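Local coordinates for methyl-accepting chemotaxis protein (Vibrio parahaemolyticus, PDB 4EXO) that probably senses small carboxylate ligands such as pyruvate in the periplasm and passes the signal on to the chemotaxis machinery of the cell, at residues D57-A62 against T70-K75; A20-G25 against L138-Y143; D34-G39 against L131-W136. One frame throughout, in Å; residues are numbered along the deposited sequence. Where two conformers were deposited one is given.

Contact 1: residues D57-A62 against T70-K75; sequences DGYFFA and TLHAIK. With PYR (pyruvic acid), chain B.
Tyr59 and His72, from the 57-62 and 70-75 parts of a beta hairpin, meet at one oxygen of the bound pyruvate. The Tyr59 hydroxyl donates to PYR OXT (OH to OXT 2.6 Å), which lies at the edge of the phenol ring, in its plane; the same hydroxyl is hydrogen-bonded to Tyr143 OH. His72 NE2 gives its N-H to PYR OXT at 2.8 Å, with a weak second branch to the keto oxygen O3. The other imidazole nitrogen, ND1, accepts from the backbone N of Lys75 at 3.1 Å and weakly from that of Ile74. These bonds help hold the ring with ND1 toward the chain and NE2 toward the ligand. An imidazole suits this place because it can accept from the chain on one side and donate to the ligand on the other.

Part of the backbone is paired within the hairpin; Phe61 pairs with Gly139 of the next strand, and His72 N goes to Glu79 OE2. Ala62 N donates to Leu71 O (2.9 Å), and Ala73 N reaches Phe60 O almost head-on. Thr70 and Leu71 both face Ala62, a classic beta bulge: Thr70 N donates to Ala62 O at 2.8 Å, and Leu71 N and Thr70 OG1 add weak bonds to the same acceptor.

Apolar packing sets the aromatic walls. Ile74 CG1 sits 3.3 Å above the Tyr59 ring plane, over its centre, a CH-pi contact. Phe61, turned to the ligand side by a chi1 of 53°, lays one ring face against pyruvate, with PYR CA offset toward the rim.

Lys124 and Tyr63 also hydrogen-bond the pyruvate. The Cache-domain pocket therefore meets the ligand's carboxylate with directed donors and its carbon skeleton with an aromatic face, consistent with binding a small 2-oxo acid.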
loop_
_atom_site.group_PDB
_atom_site.type_symbol
_atom_site.label_atom_id
_atom_site.label_comp_id
_atom_site.label_asym_id
_atom_site.label_seq_id
_atom_site.Cartn_x
_atom_site.Cartn_y
_atom_site.Cartn_z
ATOM N N ASP A 57 -5.225 -7.980 -9.060
ATOM C CA ASP A 57 -4.595 -9.249 -8.656
ATOM C C ASP A 57 -3.701 -9.100 -7.420
ATOM O O ASP A 57 -2.947 -10.001 -7.107
ATOM C CB ASP A 57 -3.742 -9.772 -9.808
ATOM C CG ASP A 57 -4.597 -10.274 -10.976
ATOM O OD1 ASP A 57 -5.595 -10.966 -10.714
ATOM O OD2 ASP A 57 -4.261 -9.984 -12.139
ATOM N N GLY A 58 -3.776 -7.952 -6.763
ATOM C CA GLY A 58 -2.823 -7.588 -5.709
ATOM C C GLY A 58 -3.528 -7.514 -4.373
ATOM O O GLY A 58 -4.148 -6.496 -4.065
ATOM N N TYR A 59 -3.423 -8.581 -3.560
ATOM C CA TYR A 59 -4.235 -8.730 -2.346
ATOM C C TYR A 59 -3.466 -9.482 -1.260
ATOM O O TYR A 59 -2.397 -10.064 -1.538
ATOM C CB TYR A 59 -5.528 -9.543 -2.678
ATOM C CG TYR A 59 -5.215 -10.973 -3.133
ATOM C CD1 TYR A 59 -5.102 -12.010 -2.202
ATOM C CD2 TYR A 59 -4.984 -11.265 -4.492
ATOM C CE1 TYR A 59 -4.804 -13.342 -2.602
ATOM C CE2 TYR A 59 -4.685 -12.590 -4.935
ATOM C CZ TYR A 59 -4.603 -13.621 -3.962
ATOM O OH TYR A 59 -4.307 -14.904 -4.365
ATOM N N PHE A 60 -4.018 -9.474 -0.038
ATOM C CA PHE A 60 -3.416 -10.179 1.100
ATOM C C PHE A 60 -4.089 -11.502 1.461
ATOM O O PHE A 60 -5.322 -11.676 1.281
ATOM C CB PHE A 60 -3.467 -9.305 2.353
ATOM C CG PHE A 60 -2.559 -8.130 2.302
ATOM C CD1 PHE A 60 -1.194 -8.277 2.556
ATOM C CD2 PHE A 60 -3.069 -6.867 2.017
ATOM C CE1 PHE A 60 -0.328 -7.184 2.526
ATOM C CE2 PHE A 60 -2.213 -5.731 1.979
ATOM C CZ PHE A 60 -0.831 -5.888 2.221
ATOM N N PHE A 61 -3.268 -12.403 2.012
ATOM C CA PHE A 61 -3.725 -13.626 2.644
ATOM C C PHE A 61 -2.918 -13.778 3.949
ATOM O O PHE A 61 -1.847 -13.167 4.101
ATOM C CB PHE A 61 -3.493 -14.848 1.704
ATOM C CG PHE A 61 -2.072 -14.958 1.216
ATOM C CD1 PHE A 61 -1.075 -15.507 2.055
ATOM C CD2 PHE A 61 -1.702 -14.525 -0.059
ATOM C CE1 PHE A 61 0.253 -15.605 1.603
ATOM C CE2 PHE A 61 -0.367 -14.603 -0.509
ATOM C CZ PHE A 61 0.611 -15.158 0.326
ATOM N N ALA A 62 -3.405 -14.596 4.876
ATOM C CA ALA A 62 -2.555 -14.964 6.026
ATOM C C ALA A 62 -2.831 -16.370 6.489
ATOM O O ALA A 62 -3.975 -16.853 6.352
ATOM C CB ALA A 62 -2.712 -13.946 7.192
ATOM N N THR A 70 -6.011 -17.865 8.065
ATOM C CA THR A 70 -6.648 -16.944 8.980
ATOM C C THR A 70 -7.325 -15.765 8.259
ATOM O O THR A 70 -8.256 -15.152 8.801
ATOM C CB THR A 70 -5.659 -16.404 10.025
ATOM O OG1 THR A 70 -4.579 -15.722 9.389
ATOM C CG2 THR A 70 -5.075 -17.583 10.852
ATOM N N LEU A 71 -6.877 -15.434 7.053
ATOM C CA LEU A 71 -7.690 -14.494 6.263
ATOM C C LEU A 71 -7.385 -14.722 4.812
ATOM O O LEU A 71 -6.257 -15.115 4.471
ATOM C CB LEU A 71 -7.408 -13.051 6.683
ATOM C CG LEU A 71 -6.013 -12.483 6.353
ATOM C CD1 LEU A 71 -5.994 -11.668 5.019
ATOM C CD2 LEU A 71 -5.537 -11.594 7.502
ATOM N N HIS A 72 -8.369 -14.534 3.932
ATOM C CA HIS A 72 -8.062 -14.600 2.493
ATOM C C HIS A 72 -8.956 -13.581 1.775
ATOM O O HIS A 72 -10.194 -13.667 1.860
ATOM C CB HIS A 72 -8.252 -16.024 1.910
ATOM C CG HIS A 72 -7.467 -16.225 0.647
ATOM N ND1 HIS A 72 -7.841 -15.663 -0.566
ATOM C CD2 HIS A 72 -6.260 -16.806 0.440
ATOM C CE1 HIS A 72 -6.924 -15.955 -1.478
ATOM N NE2 HIS A 72 -5.954 -16.645 -0.891
ATOM N N ALA A 73 -8.338 -12.593 1.125
ATOM C CA ALA A 73 -9.095 -11.477 0.530
ATOM C C ALA A 73 -9.995 -11.938 -0.625
ATOM O O ALA A 73 -11.055 -11.358 -0.846
ATOM C CB ALA A 73 -8.135 -10.381 0.000
ATOM N N ILE A 74 -9.533 -12.933 -1.376
ATOM C CA ILE A 74 -10.217 -13.386 -2.596
ATOM C C ILE A 74 -11.230 -14.514 -2.331
ATOM O O ILE A 74 -12.336 -14.524 -2.906
ATOM C CB ILE A 74 -9.172 -13.832 -3.657
ATOM C CG1 ILE A 74 -8.203 -12.653 -4.001
ATOM C CG2 ILE A 74 -9.817 -14.429 -4.943
ATOM C CD1 ILE A 74 -8.917 -11.362 -4.602
ATOM N N LYS A 75 -10.823 -15.486 -1.518
ATOM C CA LYS A 75 -11.660 -16.664 -1.273
ATOM C C LYS A 75 -11.799 -16.839 0.234
ATOM O O LYS A 75 -11.084 -17.678 0.850
ATOM C CB LYS A 75 -11.030 -17.896 -1.925
ATOM C CG LYS A 75 -11.988 -19.166 -1.916
ATOM C CD LYS A 75 -11.286 -20.350 -2.584
ATOM C CE LYS A 75 -12.163 -21.622 -2.536
ATOM N NZ LYS A 75 -11.442 -22.671 -3.326
HETATM C C PYR B . -2.419 -16.971 -2.125
HETATM O O PYR B . -1.440 -16.747 -2.975
HETATM O OXT PYR B . -3.576 -16.366 -2.315
HETATM C CA PYR B . -2.251 -17.851 -1.031
HETATM O O3 PYR B . -3.259 -18.007 -0.255
HETATM C CB PYR B . -0.976 -18.635 -0.745
#

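Contact 2: residues A20-G25 against L138-Y143; sequences AYMMMG and LGTGIY
Helix 20-25 runs roughly antiparallel to strand 138-143, with their N-to-C directions 146° apart and their axes 9.0 Å apart at closest approach. The nearest alpha carbons, those of Met22 and Thr140, are 7.2 Å apart, and no hydrogen bond links the two segments, so they meet by packing, partly side chain on backbone.

Met22, a selenomethionine here, does most of this packing. Its CG is anti to the backbone N (chi1 179°), and the chain then bends at both following torsions, which curls the methyl CE down onto the strand. Met22 CE comes within 3.4 Å of Leu138 O and 3.7 Å of Gly139 CA. The Met22 and Leu138 side chains cross at a slant, Met22 SE 3.8 Å from Leu138 CD2.

This is the packing of the long N-terminal helix of a Cache domain against its antiparallel, PAS-like sheet. The helix also serves the dimer: Met23 and Met24 pack on Phe54 and Met52 of the second subunit, and Tyr21 on Ala20 of that subunit.

Thr140 divides its branches between two tasks. Its methyl CG2 turns to Met22 CE at 4.0 Å, while OG1 is hydrogen-bonded to Tyr59 O, near the neighbouring strand 61-63. Farther along the strand, Ile142 CD1 touches the edge of the Tyr21 ring at 4.5 Å, a light contact, and that ring stacks on Phe54 of its own chain.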
loop_
_atom_site.group_PDB
_atom_site.type_symbol
_atom_site.label_atom_id
_atom_site.label_comp_id
_atom_site.label_asym_id
_atom_site.label_seq_id
_atom_site.Cartn_x
_atom_site.Cartn_y
_atom_site.Cartn_z
ATOM N N ALA A 20 7.343 -2.934 -0.173
ATOM C CA ALA A 20 6.549 -1.710 0.051
ATOM C C ALA A 20 5.085 -2.023 0.331
ATOM O O ALA A 20 4.488 -1.500 1.281
ATOM C CB ALA A 20 6.651 -0.750 -1.174
ATOM N N TYR A 21 4.483 -2.855 -0.509
ATOM C CA TYR A 21 3.072 -3.216 -0.298
ATOM C C TYR A 21 2.896 -3.900 1.039
ATOM O O TYR A 21 1.919 -3.630 1.741
ATOM C CB TYR A 21 2.599 -4.182 -1.402
ATOM C CG TYR A 21 2.687 -3.594 -2.827
ATOM C CD1 TYR A 21 2.427 -2.248 -3.053
ATOM C CD2 TYR A 21 2.999 -4.407 -3.918
ATOM C CE1 TYR A 21 2.470 -1.703 -4.331
ATOM C CE2 TYR A 21 3.046 -3.880 -5.209
ATOM C CZ TYR A 21 2.779 -2.536 -5.402
ATOM O OH TYR A 21 2.851 -1.996 -6.665
HETATM N N MSE A 22 3.833 -4.806 1.387
HETATM C CA MSE A 22 3.744 -5.476 2.681
HETATM C C MSE A 22 3.810 -4.439 3.818
HETATM O O MSE A 22 3.041 -4.523 4.780
HETATM C CB MSE A 22 4.863 -6.531 2.870
HETATM C CG MSE A 22 4.818 -7.255 4.241
HETATM SE SE MSE A 22 3.118 -8.199 4.625
HETATM C CE MSE A 22 3.030 -9.217 2.993
HETATM N N MSE A 23 4.742 -3.495 3.724
HETATM C CA MSE A 23 4.836 -2.423 4.716
HETATM C C MSE A 23 3.521 -1.685 4.886
HETATM O O MSE A 23 3.106 -1.398 6.002
HETATM C CB MSE A 23 5.942 -1.410 4.385
HETATM C CG MSE A 23 6.143 -0.467 5.535
HETATM SE SE MSE A 23 7.612 0.776 5.163
HETATM C CE MSE A 23 9.171 -0.347 5.433
HETATM N N MSE A 24 2.835 -1.410 3.782
HETATM C CA MSE A 24 1.547 -0.723 3.873
HETATM C C MSE A 24 0.506 -1.506 4.648
HETATM O O MSE A 24 -0.238 -0.931 5.443
HETATM C CB MSE A 24 1.029 -0.369 2.479
HETATM C CG MSE A 24 1.980 0.548 1.752
HETATM SE SE MSE A 24 1.185 1.271 0.142
HETATM C CE MSE A 24 -0.199 2.388 0.894
ATOM N N GLY A 25 0.445 -2.814 4.408
ATOM C CA GLY A 25 -0.507 -3.661 5.104
ATOM C C GLY A 25 -0.191 -3.751 6.606
ATOM O O GLY A 25 -1.065 -3.562 7.439
ATOM N N LEU A 138 1.606 -13.280 7.140
ATOM C CA LEU A 138 0.810 -12.377 6.278
ATOM C C LEU A 138 1.552 -12.252 4.949
ATOM O O LEU A 138 2.733 -11.939 4.953
ATOM C CB LEU A 138 0.707 -10.998 6.932
ATOM C CG LEU A 138 -0.012 -9.874 6.154
ATOM C CD1 LEU A 138 -1.495 -10.253 5.922
ATOM C CD2 LEU A 138 0.084 -8.519 6.885
ATOM N N GLY A 139 0.854 -12.454 3.832
ATOM C CA GLY A 139 1.517 -12.512 2.526
ATOM C C GLY A 139 0.762 -11.788 1.424
ATOM O O GLY A 139 -0.427 -11.523 1.562
ATOM N N THR A 140 1.462 -11.483 0.339
ATOM C CA THR A 140 0.839 -10.994 -0.871
ATOM C C THR A 140 1.732 -11.495 -2.010
ATOM O O THR A 140 2.602 -12.358 -1.791
ATOM C CB THR A 140 0.666 -9.429 -0.875
ATOM O OG1 THR A 140 0.007 -9.048 -2.107
ATOM C CG2 THR A 140 2.017 -8.713 -0.816
ATOM N N GLY A 141 1.535 -11.002 -3.226
ATOM C CA GLY A 141 2.333 -11.523 -4.351
ATOM C C GLY A 141 2.086 -10.757 -5.628
ATOM O O GLY A 141 1.151 -9.951 -5.709
ATOM N N ILE A 142 2.963 -10.975 -6.606
ATOM C CA ILE A 142 2.789 -10.433 -7.963
ATOM C C ILE A 142 2.767 -11.612 -8.944
ATOM O O ILE A 142 3.511 -12.589 -8.753
ATOM C CB ILE A 142 3.918 -9.435 -8.295
ATOM C CG1 ILE A 142 3.834 -8.234 -7.346
ATOM C CG2 ILE A 142 3.867 -8.976 -9.745
ATOM C CD1 ILE A 142 4.897 -7.204 -7.575
ATOM N N TYR A 143 1.943 -11.538 -9.986
ATOM C CA TYR A 143 1.876 -12.661 -10.942
ATOM C C TYR A 143 2.940 -12.486 -12.023
ATOM O O TYR A 143 3.192 -11.382 -12.477
ATOM C CB TYR A 143 0.454 -12.818 -11.508
ATOM C CG TYR A 143 -0.482 -13.317 -10.406
ATOM C CD1 TYR A 143 -0.724 -14.694 -10.246
ATOM C CD2 TYR A 143 -1.072 -12.440 -9.502
ATOM C CE1 TYR A 143 -1.535 -15.170 -9.228
ATOM C CE2 TYR A 143 -1.889 -12.907 -8.471
ATOM C CZ TYR A 143 -2.121 -14.261 -8.341
ATOM O OH TYR A 143 -2.935 -14.732 -7.327
#

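Contact 3: residues D34-G39 against L131-W136; sequences DSDVNG and LQKWDW
Asp36 takes the indole N-H of Trp134 from the other loop on the same oxygen that closes an Asx motif in its own. Asp36 OD2 accepts from the backbone N of Gly39, three residues on, at 2.8 Å, and also from the indole, Trp134 NE1 to Asp36 OD2 2.9 Å. The two donors use different directions. Gly39 N approaches on the syn side, close to the carboxylate plane, whereas the indole N-H comes from above that plane, with the two flat groups 85° apart. Seen from the indole the bond is nearly straight, 172° at the hydrogen, and OD2 lies in the ring plane.

This is the tight part of the contact. Asp36 holds CG anti to its N (chi1 -179°), which carries the carboxylate across to the indole edge. Its other oxygen, OD1, is bonded to Asn41 N and Ser40 OG, so an aspartate, with two acceptors on one short stem, can organise its own loop and still grip a partner. Tryptophan suits the opposite place by pairing one N-H donor with a broad apolar surface: Tyr33 meets it edge-to-face, and Ala45 and Lys42 of helix 42-51 pack on it. At the backbone angles of Gly39 a side chain would be jammed against the preceding carbonyl O.

Toward solvent the contact loosens. Lys133 stretches past the loop and bends at chi3, and its ammonium, bonded to Tyr33 O, makes a cation-pi contact with the Tyr33 ring as well. With Asp34 there is no direct ion pair: Asp34 OD1 and Lys133 NZ stand 4.8 Å apart, and the other carboxylate oxygen of Asp34 forms a salt bridge with Lys30. A water bridges them, donating to Asp34 OD1 at 2.9 Å and accepting from Lys133 NZ at 2.8 Å.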
loop_
_atom_site.group_PDB
_atom_site.type_symbol
_atom_site.label_atom_id
_atom_site.label_comp_id
_atom_site.label_asym_id
_atom_site.label_seq_id
_atom_site.Cartn_x
_atom_site.Cartn_y
_atom_site.Cartn_z
ATOM N N ASP A 34 -0.797 -3.152 17.834
ATOM C CA ASP A 34 -0.106 -2.639 19.015
ATOM C C ASP A 34 -1.010 -2.610 20.264
ATOM O O ASP A 34 -0.543 -2.938 21.355
ATOM C CB ASP A 34 0.520 -1.261 18.744
ATOM C CG ASP A 34 1.755 -1.338 17.846
ATOM O OD1 ASP A 34 2.269 -2.441 17.570
ATOM O OD2 ASP A 34 2.236 -0.287 17.396
ATOM N N SER A 35 -2.279 -2.227 20.096
ATOM C CA SER A 35 -3.242 -2.132 21.196
ATOM C C SER A 35 -4.045 -3.405 21.491
ATOM O O SER A 35 -4.956 -3.388 22.333
ATOM C CB SER A 35 -4.229 -0.985 20.941
ATOM O OG SER A 35 -5.120 -1.293 19.881
ATOM N N ASP A 36 -3.728 -4.493 20.794
ATOM C CA ASP A 36 -4.492 -5.715 20.924
ATOM C C ASP A 36 -4.364 -6.309 22.335
ATOM O O ASP A 36 -3.277 -6.284 22.931
ATOM C CB ASP A 36 -3.992 -6.740 19.911
ATOM C CG ASP A 36 -4.759 -8.031 19.970
ATOM O OD1 ASP A 36 -5.954 -8.021 19.615
ATOM O OD2 ASP A 36 -4.170 -9.063 20.376
ATOM N N VAL A 37 -5.466 -6.864 22.836
ATOM C CA VAL A 37 -5.449 -7.636 24.089
ATOM C C VAL A 37 -6.014 -9.021 23.779
ATOM O O VAL A 37 -7.212 -9.167 23.538
ATOM C CB VAL A 37 -6.265 -6.955 25.235
ATOM C CG1 VAL A 37 -6.320 -7.859 26.486
ATOM C CG2 VAL A 37 -5.672 -5.587 25.586
ATOM N N ASN A 38 -5.131 -10.014 23.754
ATOM C CA ASN A 38 -5.508 -11.413 23.518
ATOM C C ASN A 38 -6.430 -11.621 22.309
ATOM O O ASN A 38 -7.439 -12.348 22.381
ATOM C CB ASN A 38 -6.126 -12.031 24.783
ATOM C CG ASN A 38 -5.914 -13.539 24.853
ATOM O OD1 ASN A 38 -4.790 -14.035 24.628
ATOM N ND2 ASN A 38 -6.993 -14.287 25.148
ATOM N N GLY A 39 -6.086 -10.973 21.195
ATOM C CA GLY A 39 -6.780 -11.236 19.943
ATOM C C GLY A 39 -8.014 -10.393 19.725
ATOM O O GLY A 39 -8.701 -10.552 18.706
ATOM N N LEU A 131 4.012 -12.067 11.772
ATOM C CA LEU A 131 3.488 -11.190 12.814
ATOM C C LEU A 131 3.253 -12.025 14.077
ATOM O O LEU A 131 2.184 -12.633 14.272
ATOM C CB LEU A 131 2.174 -10.544 12.359
ATOM C CG LEU A 131 2.257 -9.575 11.174
ATOM C CD1 LEU A 131 0.842 -9.110 10.834
ATOM C CD2 LEU A 131 3.136 -8.375 11.526
ATOM N N GLN A 132 4.274 -12.097 14.919
ATOM C CA GLN A 132 4.299 -13.169 15.921
ATOM C C GLN A 132 3.186 -13.093 16.979
ATOM O O GLN A 132 2.744 -14.133 17.488
ATOM C CB GLN A 132 5.683 -13.232 16.582
ATOM C CG GLN A 132 6.071 -11.942 17.284
ATOM C CD GLN A 132 5.609 -11.905 18.753
ATOM O OE1 GLN A 132 5.123 -12.917 19.312
ATOM N NE2 GLN A 132 5.739 -10.731 19.370
ATOM N N LYS A 133 2.722 -11.881 17.299
ATOM C CA LYS A 133 1.715 -11.686 18.359
ATOM C C LYS A 133 0.438 -12.435 18.046
ATOM O O LYS A 133 -0.182 -13.012 18.932
ATOM C CB LYS A 133 1.388 -10.205 18.533
ATOM C CG LYS A 133 0.434 -9.925 19.705
ATOM C CD LYS A 133 0.097 -8.422 19.844
ATOM C CE LYS A 133 1.316 -7.556 19.994
ATOM N NZ LYS A 133 0.845 -6.153 20.342
ATOM N N TRP A 134 0.076 -12.446 16.759
ATOM C CA TRP A 134 -1.089 -13.174 16.276
ATOM C C TRP A 134 -0.811 -14.531 15.598
ATOM O O TRP A 134 -1.765 -15.210 15.190
ATOM C CB TRP A 134 -1.854 -12.259 15.317
ATOM C CG TRP A 134 -2.503 -11.133 16.033
ATOM C CD1 TRP A 134 -2.671 -11.002 17.393
ATOM C CD2 TRP A 134 -3.104 -9.995 15.442
ATOM N NE1 TRP A 134 -3.334 -9.829 17.677
ATOM C CE2 TRP A 134 -3.613 -9.194 16.491
ATOM C CE3 TRP A 134 -3.256 -9.560 14.120
ATOM C CZ2 TRP A 134 -4.278 -7.987 16.254
ATOM C CZ3 TRP A 134 -3.916 -8.357 13.891
ATOM C CH2 TRP A 134 -4.411 -7.586 14.947
ATOM N N ASP A 135 0.464 -14.923 15.519
ATOM C CA ASP A 135 0.938 -16.067 14.746
ATOM C C ASP A 135 0.353 -15.986 13.321
ATOM O O ASP A 135 -0.233 -16.957 12.836
ATOM C CB ASP A 135 0.544 -17.411 15.408
ATOM C CG ASP A 135 1.207 -18.607 14.769
ATOM O OD1 ASP A 135 2.393 -18.508 14.374
ATOM O OD2 ASP A 135 0.543 -19.686 14.658
ATOM N N TRP A 136 0.474 -14.825 12.681
ATOM C CA TRP A 136 0.075 -14.688 11.277
ATOM C C TRP A 136 1.302 -14.570 10.407
ATOM O O TRP A 136 2.138 -13.677 10.607
ATOM C CB TRP A 136 -0.811 -13.470 11.030
ATOM C CG TRP A 136 -2.228 -13.581 11.531
ATOM C CD1 TRP A 136 -2.820 -14.650 12.155
ATOM C CD2 TRP A 136 -3.231 -12.569 11.427
ATOM N NE1 TRP A 136 -4.136 -14.355 12.451
ATOM C CE2 TRP A 136 -4.403 -13.074 12.032
ATOM C CE3 TRP A 136 -3.253 -11.279 10.880
ATOM C CZ2 TRP A 136 -5.599 -12.340 12.071
ATOM C CZ3 TRP A 136 -4.433 -10.536 10.954
ATOM C CH2 TRP A 136 -5.580 -11.068 11.540
HETATM O O HOH W 1 2.915 -4.639 19.273
#

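In the fold
From the N terminus, the long helix 2-28 supplies the first half of contact 2, whose partner is the last strand, 136-143, so this contact closes almost the whole domain into one loop. Contact 3 nests inside it, joining the loop after helix 30-34 to the turn that leads into that same strand. Contact 1, the hairpin of strands 61-63 and 69-72, lies inside both. Strand 61-63 neighbours strand 136-143 in the sheet, and Phe61 O with Gly139 N is a probable hydrogen bond between contacts 1 and 2. Trp136 packs on Thr70 and Leu71, linking contacts 3 and 1, while Leu131 and Leu138 connect contacts 3 and 2.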